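Local coordinates for uncharacterized protein (Methanothermobacter thermautotrophicus, PDB 1L1S), which is of unknown function but belongs to the DsrE/DsrF-like family, some of whose characterised relatives take part in sulfur transfer, so a similar role is possible but unproven, at residues 8-11 with 17-20; 27-30 with 36-39; 68-73 with 97-102. All coordinates share one frame; numbering follows the deposited sequence.

Interaction 1: residues 8-11 with 17-20; sequences FHID and RVLL
The backbones run closest where Ile-10 CA and Val-18 CA lie 7.9 Å apart, a strand-to-helix spacing bridged by side chains. Strand 4-10 and helix 15-31 are the first two elements of a beta-alpha-beta unit, and the contact spans the turn between them. Ile-10 does the reaching: with CG1 anti to the backbone N (chi1 -173°) and the chain extended beyond it, CD1 is carried straight to the helix. Ile-10 CD1 comes to 4.1 Å from Val-18 CA and 4.2 Å from Val-18 CG2, so it meets backbone and branch together, while the two side chains pass at a slant. The aliphatic base of Arg-17 lies farther off, its CG 4.4 Å from Ile-10 CD1. Leu-21 and Ala-41 also pack against Ile-10, and Val-18 leans on Val-48 and Tyr-55.

His-9 points to the other face of the sheet, where its ND1 is hydrogen-bonded to Tyr-110 OH. Its opposite nitrogen makes a local bond within the segment: His-9 NE2 donates to Asp-11 OD1 at 3.1 Å, bent to 141° at the hydrogen, and reaches the oxygen from above the carboxylate, 62° out of that plane.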
loop_
_atom_site.group_PDB
_atom_site.type_symbol
_atom_site.label_atom_id
_atom_site.label_comp_id
_atom_site.label_asym_id
_atom_site.label_seq_id
_atom_site.Cartn_x
_atom_site.Cartn_y
_atom_site.Cartn_z
ATOM N N PHE A 8 -4.811 -2.860 -8.818
ATOM C CA PHE A 8 -4.430 -1.581 -8.222
ATOM C C PHE A 8 -5.496 -1.152 -7.250
ATOM O O PHE A 8 -6.669 -1.479 -7.411
ATOM C CB PHE A 8 -4.265 -0.486 -9.263
ATOM C CG PHE A 8 -3.012 -0.604 -10.073
ATOM C CD1 PHE A 8 -2.935 -1.500 -11.123
ATOM C CD2 PHE A 8 -1.911 0.205 -9.791
ATOM C CE1 PHE A 8 -1.770 -1.592 -11.897
ATOM C CE2 PHE A 8 -0.743 0.128 -10.552
ATOM C CZ PHE A 8 -0.673 -0.770 -11.607
ATOM N N HIS A 9 -5.073 -0.402 -6.247
ATOM C CA HIS A 9 -5.963 0.064 -5.197
ATOM C C HIS A 9 -5.848 1.567 -5.067
ATOM O O HIS A 9 -4.761 2.090 -4.870
ATOM C CB HIS A 9 -5.554 -0.640 -3.896
ATOM C CG HIS A 9 -6.134 -0.058 -2.646
ATOM N ND1 HIS A 9 -5.800 -0.537 -1.396
ATOM C CD2 HIS A 9 -6.996 0.966 -2.436
ATOM C CE1 HIS A 9 -6.427 0.166 -0.471
ATOM N NE2 HIS A 9 -7.159 1.085 -1.074
ATOM N N ILE A 10 -6.969 2.258 -5.209
ATOM C CA ILE A 10 -6.980 3.702 -5.035
ATOM C C ILE A 10 -8.221 4.094 -4.231
ATOM O O ILE A 10 -9.326 3.661 -4.539
ATOM C CB ILE A 10 -6.957 4.426 -6.389
ATOM C CG1 ILE A 10 -6.787 5.923 -6.166
ATOM C CG2 ILE A 10 -8.222 4.123 -7.194
ATOM C CD1 ILE A 10 -6.623 6.679 -7.467
ATOM N N ASP A 11 -8.034 4.878 -3.175
ATOM C CA ASP A 11 -9.164 5.309 -2.365
ATOM C C ASP A 11 -9.193 6.822 -2.129
ATOM O O ASP A 11 -9.859 7.306 -1.215
ATOM C CB ASP A 11 -9.197 4.543 -1.028
ATOM C CG ASP A 11 -7.863 4.595 -0.271
ATOM O OD1 ASP A 11 -7.606 3.674 0.543
ATOM O OD2 ASP A 11 -7.078 5.544 -0.471
ATOM N N ARG A 17 -2.356 11.724 -7.167
ATOM C CA ARG A 17 -2.502 10.287 -6.939
ATOM C C ARG A 17 -3.190 9.604 -8.128
ATOM O O ARG A 17 -2.799 8.523 -8.559
ATOM C CB ARG A 17 -3.315 10.040 -5.667
ATOM C CG ARG A 17 -3.352 8.588 -5.215
ATOM C CD ARG A 17 -2.589 8.387 -3.912
ATOM N NE ARG A 17 -1.135 8.396 -4.084
ATOM C CZ ARG A 17 -0.293 9.042 -3.280
ATOM N NH1 ARG A 17 -0.756 9.741 -2.248
ATOM N NH2 ARG A 17 1.020 8.976 -3.498
ATOM N N VAL A 18 -4.222 10.247 -8.661
ATOM C CA VAL A 18 -4.953 9.686 -9.783
ATOM C C VAL A 18 -4.053 9.582 -11.013
ATOM O O VAL A 18 -4.006 8.556 -11.669
ATOM C CB VAL A 18 -6.217 10.537 -10.099
ATOM C CG1 VAL A 18 -6.966 9.951 -11.287
ATOM C CG2 VAL A 18 -7.115 10.587 -8.875
ATOM N N LEU A 19 -3.326 10.642 -11.320
ATOM C CA LEU A 19 -2.440 10.606 -12.477
ATOM C C LEU A 19 -1.324 9.581 -12.271
ATOM O O LEU A 19 -0.832 8.980 -13.233
ATOM C CB LEU A 19 -1.861 12.002 -12.741
ATOM C CG LEU A 19 -2.905 13.046 -13.199
ATOM C CD1 LEU A 19 -2.249 14.430 -13.387
ATOM C CD2 LEU A 19 -3.547 12.578 -14.513
ATOM N N LEU A 20 -0.922 9.372 -11.020
ATOM C CA LEU A 20 0.123 8.388 -10.757
ATOM C C LEU A 20 -0.407 6.978 -11.075
ATOM O O LEU A 20 0.286 6.175 -11.699
ATOM C CB LEU A 20 0.596 8.472 -9.302
ATOM C CG LEU A 20 1.875 7.671 -9.038
ATOM C CD1 LEU A 20 2.931 8.082 -10.055
ATOM C CD2 LEU A 20 2.378 7.918 -7.616
#

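Interaction 2: residues 27-30 with 36-39; sequences NLMA and RIEV
Ile-37 CD1 makes the closest approaches to the helix, and it touches two consecutive residues: Met-29 CG at 3.7 Å and Leu-28 CD2 at 3.9 Å. Seen from CD1 these two partners are about 112° apart, so the methyl sits between them rather than against one alone. Only one branch of the leucine takes part, since Leu-28 CD1 lies 5.8 Å from Ile-37 CD1. The methionine, present as selenomethionine, touches through its CG methylene, and its chain crosses the isoleucine nearly at a right angle; the selenium stands farther from Ile-37 CD1 than CG does. Leucine and isoleucine meet at a slant instead.

Torsions explain the reach of the isoleucine. CG1 lies anti to the carbonyl carbon (chi1 -51°), and the next bond is fully extended (chi2 -179°), which sends CD1 out from the strand toward the helix.

Helix 15-31 and strand 35-41 are the second and third elements of a beta-alpha-beta unit, and the closest backbone approach is Met-29 CA to Ile-37 CA, 8.6 Å. Segment 27-30 lies near the C-terminal end of helix 15-31, and it is this end that packs here on one face of the parallel sheet.

Farther out, the aromatic ring of Phe-8 in the adjoining strand closes the group, its CE1 packing on Leu-28 CD2 and its CD1 on Ile-37 CG2. Val-6 touches both Leu-28 and Ile-37, Val-25 adds a further apolar neighbour to Ile-37 from the helix, and Gly-98 of the third subunit packs on Leu-28. On the opposite face of the sheet, next along the strand, Glu-38 OE2 forms a salt bridge with Arg-103 NH1.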
loop_
_atom_site.group_PDB
_atom_site.type_symbol
_atom_site.label_atom_id
_atom_site.label_comp_id
_atom_site.label_asym_id
_atom_site.label_seq_id
_atom_site.Cartn_x
_atom_site.Cartn_y
_atom_site.Cartn_z
ATOM N N ASN A 27 2.425 2.306 -17.787
ATOM C CA ASN A 27 3.820 1.879 -17.659
ATOM C C ASN A 27 3.872 0.355 -17.600
ATOM O O ASN A 27 4.670 -0.296 -18.291
ATOM C CB ASN A 27 4.418 2.479 -16.377
ATOM C CG ASN A 27 5.897 2.132 -16.173
ATOM O OD1 ASN A 27 6.664 2.937 -15.632
ATOM N ND2 ASN A 27 6.295 0.935 -16.578
ATOM N N LEU A 28 2.999 -0.202 -16.773
ATOM C CA LEU A 28 2.922 -1.628 -16.581
ATOM C C LEU A 28 2.601 -2.368 -17.880
ATOM O O LEU A 28 3.227 -3.375 -18.189
ATOM C CB LEU A 28 1.879 -1.932 -15.509
ATOM C CG LEU A 28 1.877 -3.337 -14.928
ATOM C CD1 LEU A 28 3.259 -3.671 -14.372
ATOM C CD2 LEU A 28 0.828 -3.423 -13.836
HETATM N N MSE A 29 1.637 -1.869 -18.645
HETATM C CA MSE A 29 1.281 -2.527 -19.903
HETATM C C MSE A 29 2.415 -2.533 -20.932
HETATM O O MSE A 29 2.467 -3.398 -21.807
HETATM C CB MSE A 29 0.045 -1.869 -20.514
HETATM C CG MSE A 29 -1.201 -2.063 -19.689
HETATM SE SE MSE A 29 -2.753 -1.237 -20.525
HETATM C CE MSE A 29 -2.197 0.612 -20.541
ATOM N N ALA A 30 3.322 -1.569 -20.816
ATOM C CA ALA A 30 4.448 -1.462 -21.732
ATOM C C ALA A 30 5.692 -2.234 -21.274
ATOM O O ALA A 30 6.490 -2.653 -22.111
ATOM C CB ALA A 30 4.799 0.001 -21.938
ATOM N N ARG A 36 -2.649 -8.891 -16.921
ATOM C CA ARG A 36 -4.061 -8.660 -16.731
ATOM C C ARG A 36 -4.142 -7.634 -15.590
ATOM O O ARG A 36 -3.550 -7.825 -14.523
ATOM C CB ARG A 36 -4.731 -9.977 -16.359
ATOM C CG ARG A 36 -6.223 -9.905 -16.238
ATOM C CD ARG A 36 -6.798 -11.296 -16.121
ATOM N NE ARG A 36 -8.231 -11.236 -15.862
ATOM C CZ ARG A 36 -8.940 -12.244 -15.379
ATOM N NH1 ARG A 36 -8.349 -13.403 -15.104
ATOM N NH2 ARG A 36 -10.236 -12.081 -15.141
ATOM N N ILE A 37 -4.856 -6.539 -15.825
ATOM C CA ILE A 37 -4.965 -5.490 -14.821
ATOM C C ILE A 37 -6.378 -5.099 -14.386
ATOM O O ILE A 37 -7.262 -4.911 -15.222
ATOM C CB ILE A 37 -4.325 -4.180 -15.308
ATOM C CG1 ILE A 37 -2.899 -4.415 -15.817
ATOM C CG2 ILE A 37 -4.326 -3.160 -14.172
ATOM C CD1 ILE A 37 -2.217 -3.116 -16.298
ATOM N N GLU A 38 -6.557 -4.928 -13.075
ATOM C CA GLU A 38 -7.819 -4.469 -12.513
ATOM C C GLU A 38 -7.534 -3.300 -11.591
ATOM O O GLU A 38 -6.538 -3.295 -10.873
ATOM C CB GLU A 38 -8.529 -5.564 -11.723
ATOM C CG GLU A 38 -8.978 -6.740 -12.577
ATOM C CD GLU A 38 -9.934 -7.661 -11.838
ATOM O OE1 GLU A 38 -9.857 -7.716 -10.586
ATOM O OE2 GLU A 38 -10.751 -8.331 -12.510
ATOM N N VAL A 39 -8.408 -2.302 -11.625
ATOM C CA VAL A 39 -8.265 -1.127 -10.783
ATOM C C VAL A 39 -9.489 -1.027 -9.871
ATOM O O VAL A 39 -10.618 -0.815 -10.336
ATOM C CB VAL A 39 -8.159 0.159 -11.622
ATOM C CG1 VAL A 39 -8.041 1.353 -10.719
ATOM C CG2 VAL A 39 -6.955 0.094 -12.543
#

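Interaction 3: residues 68-73 with 97-102; sequences RFCACS and VGHIVR
The guanidinium of Arg-68 and the imidazole of His-99 stand almost perpendicular, their planes 89° apart. Cys-70 SG lies over one face of the guanidinium, 3.8 Å above its plane and displaced toward the rim. Arg-68 NH1 approaches the imidazole obliquely, 3.9 Å from His-99 CE1 and 4.0 Å from His-99 NE2, too far for a bond between them. Cys-70 SG meets the same ring at a slant as well: it is 4.9 Å from the centroid, 41° off the ring normal, a loose sulfur-aromatic contact.

Both polar groups share a carboxylate, Glu-38 of the neighbouring strand, which probably holds them near each other: OE2 forms a salt bridge with Arg-68 NH1, and OE1 is hydrogen-bonded to His-99 NE2. Asp-91 gives the arginine a second anionic partner at NE. Helix 96-105 here packs on the face of the parallel sheet away from helix 15-31, as one outer layer of an alpha/beta/alpha sandwich.

The histidine reaches from that helix toward the sheet with CG anti to its own backbone nitrogen (chi1 -173°), and Val-40 and Val-93 of the sheet pack against it.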
loop_
_atom_site.group_PDB
_atom_site.type_symbol
_atom_site.label_atom_id
_atom_site.label_comp_id
_atom_site.label_asym_id
_atom_site.label_seq_id
_atom_site.Cartn_x
_atom_site.Cartn_y
_atom_site.Cartn_z
ATOM N N ARG A 68 -9.760 -3.354 -16.411
ATOM C CA ARG A 68 -11.052 -3.420 -15.757
ATOM C C ARG A 68 -11.116 -2.542 -14.494
ATOM O O ARG A 68 -10.418 -2.792 -13.505
ATOM C CB ARG A 68 -11.369 -4.877 -15.386
ATOM C CG ARG A 68 -12.732 -5.070 -14.756
ATOM C CD ARG A 68 -12.895 -6.475 -14.166
ATOM N NE ARG A 68 -14.249 -6.687 -13.657
ATOM C CZ ARG A 68 -14.570 -7.578 -12.724
ATOM N NH1 ARG A 68 -13.629 -8.343 -12.187
ATOM N NH2 ARG A 68 -15.834 -7.714 -12.338
ATOM N N PHE A 69 -11.957 -1.514 -14.532
ATOM C CA PHE A 69 -12.125 -0.648 -13.373
ATOM C C PHE A 69 -13.328 -1.163 -12.587
ATOM O O PHE A 69 -14.375 -1.444 -13.164
ATOM C CB PHE A 69 -12.351 0.802 -13.802
ATOM C CG PHE A 69 -11.138 1.438 -14.405
ATOM C CD1 PHE A 69 -10.807 1.216 -15.739
ATOM C CD2 PHE A 69 -10.314 2.256 -13.638
ATOM C CE1 PHE A 69 -9.684 1.798 -16.295
ATOM C CE2 PHE A 69 -9.187 2.844 -14.188
ATOM C CZ PHE A 69 -8.872 2.617 -15.517
ATOM N N CYS A 70 -13.157 -1.286 -11.274
ATOM C CA CYS A 70 -14.188 -1.797 -10.379
ATOM C C CYS A 70 -14.565 -0.804 -9.286
ATOM O O CYS A 70 -13.700 -0.292 -8.581
ATOM C CB CYS A 70 -13.695 -3.088 -9.725
ATOM S SG CYS A 70 -13.030 -4.293 -10.904
ATOM N N ALA A 71 -15.863 -0.546 -9.154
ATOM C CA ALA A 71 -16.390 0.367 -8.146
ATOM C C ALA A 71 -16.965 -0.485 -7.020
ATOM O O ALA A 71 -17.442 -1.595 -7.255
ATOM C CB ALA A 71 -17.476 1.250 -8.753
ATOM N N CYS A 72 -16.910 0.034 -5.799
ATOM C CA CYS A 72 -17.392 -0.692 -4.635
ATOM C C CYS A 72 -18.896 -0.529 -4.444
ATOM O O CYS A 72 -19.396 0.585 -4.262
ATOM C CB CYS A 72 -16.648 -0.206 -3.390
ATOM S SG CYS A 72 -17.029 -1.132 -1.913
ATOM N N SER A 73 -19.608 -1.652 -4.491
ATOM C CA SER A 73 -21.062 -1.672 -4.341
ATOM C C SER A 73 -21.534 -0.962 -3.071
ATOM O O SER A 73 -22.591 -0.334 -3.062
ATOM C CB SER A 73 -21.560 -3.126 -4.336
ATOM O OG SER A 73 -22.979 -3.217 -4.312
ATOM N N VAL A 97 -12.563 -3.705 -0.911
ATOM C CA VAL A 97 -11.553 -4.441 -0.160
ATOM C C VAL A 97 -11.723 -5.950 -0.298
ATOM O O VAL A 97 -10.743 -6.676 -0.412
ATOM C CB VAL A 97 -11.552 -4.057 1.342
ATOM C CG1 VAL A 97 -10.860 -2.726 1.527
ATOM C CG2 VAL A 97 -12.975 -3.973 1.871
ATOM N N GLY A 98 -12.969 -6.419 -0.291
ATOM C CA GLY A 98 -13.216 -7.841 -0.445
ATOM C C GLY A 98 -12.684 -8.338 -1.785
ATOM O O GLY A 98 -12.018 -9.363 -1.849
ATOM N N HIS A 99 -12.972 -7.611 -2.860
ATOM C CA HIS A 99 -12.500 -8.015 -4.178
ATOM C C HIS A 99 -10.968 -8.072 -4.173
ATOM O O HIS A 99 -10.379 -9.009 -4.703
ATOM C CB HIS A 99 -12.983 -7.047 -5.262
ATOM C CG HIS A 99 -12.656 -7.502 -6.652
ATOM N ND1 HIS A 99 -13.196 -8.645 -7.206
ATOM C CD2 HIS A 99 -11.805 -7.001 -7.582
ATOM C CE1 HIS A 99 -12.692 -8.828 -8.414
ATOM N NE2 HIS A 99 -11.846 -7.845 -8.666
ATOM N N ILE A 100 -10.332 -7.072 -3.565
ATOM C CA ILE A 100 -8.873 -7.038 -3.483
ATOM C C ILE A 100 -8.347 -8.261 -2.720
ATOM O O ILE A 100 -7.389 -8.906 -3.150
ATOM C CB ILE A 100 -8.380 -5.753 -2.786
ATOM C CG1 ILE A 100 -8.698 -4.528 -3.651
ATOM C CG2 ILE A 100 -6.872 -5.819 -2.552
ATOM C CD1 ILE A 100 -8.317 -3.179 -2.983
ATOM N N VAL A 101 -8.991 -8.601 -1.608
ATOM C CA VAL A 101 -8.556 -9.751 -0.832
ATOM C C VAL A 101 -8.750 -11.044 -1.613
ATOM O O VAL A 101 -7.885 -11.923 -1.597
ATOM C CB VAL A 101 -9.292 -9.834 0.536
ATOM C CG1 VAL A 101 -9.028 -11.188 1.199
ATOM C CG2 VAL A 101 -8.802 -8.708 1.453
ATOM N N ARG A 102 -9.872 -11.163 -2.311
ATOM C CA ARG A 102 -10.118 -12.368 -3.104
ATOM C C ARG A 102 -9.045 -12.484 -4.189
ATOM O O ARG A 102 -8.481 -13.543 -4.416
ATOM C CB ARG A 102 -11.492 -12.307 -3.779
ATOM C CG ARG A 102 -12.672 -12.351 -2.818
ATOM C CD ARG A 102 -13.956 -12.674 -3.567
ATOM N NE ARG A 102 -15.069 -12.883 -2.644
ATOM C CZ ARG A 102 -15.816 -11.910 -2.131
ATOM N NH1 ARG A 102 -15.580 -10.646 -2.452
ATOM N NH2 ARG A 102 -16.793 -12.203 -1.286
#

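In the fold
From the N terminus, interaction 1 closes the short turn after strand 4-10 by bringing the start of helix 15-31 back against the end of the strand. Interaction 2 then closes the turn between the end of that helix and strand 35-41, so the two pin opposite ends of one helix to adjacent strands. Interaction 3 opens later, with 23 residues between its segments, among them most of helix 73-78 and strand 91-93, before helix 96-105 returns to strand 68-72. The three follow in series; none nests or crosses. Phe-8 joins interactions 1 and 2 on one face of the sheet, whereas Glu-38 links the 36-39 segment to interaction 3 on the other. His-9 similarly packs on Ile-100.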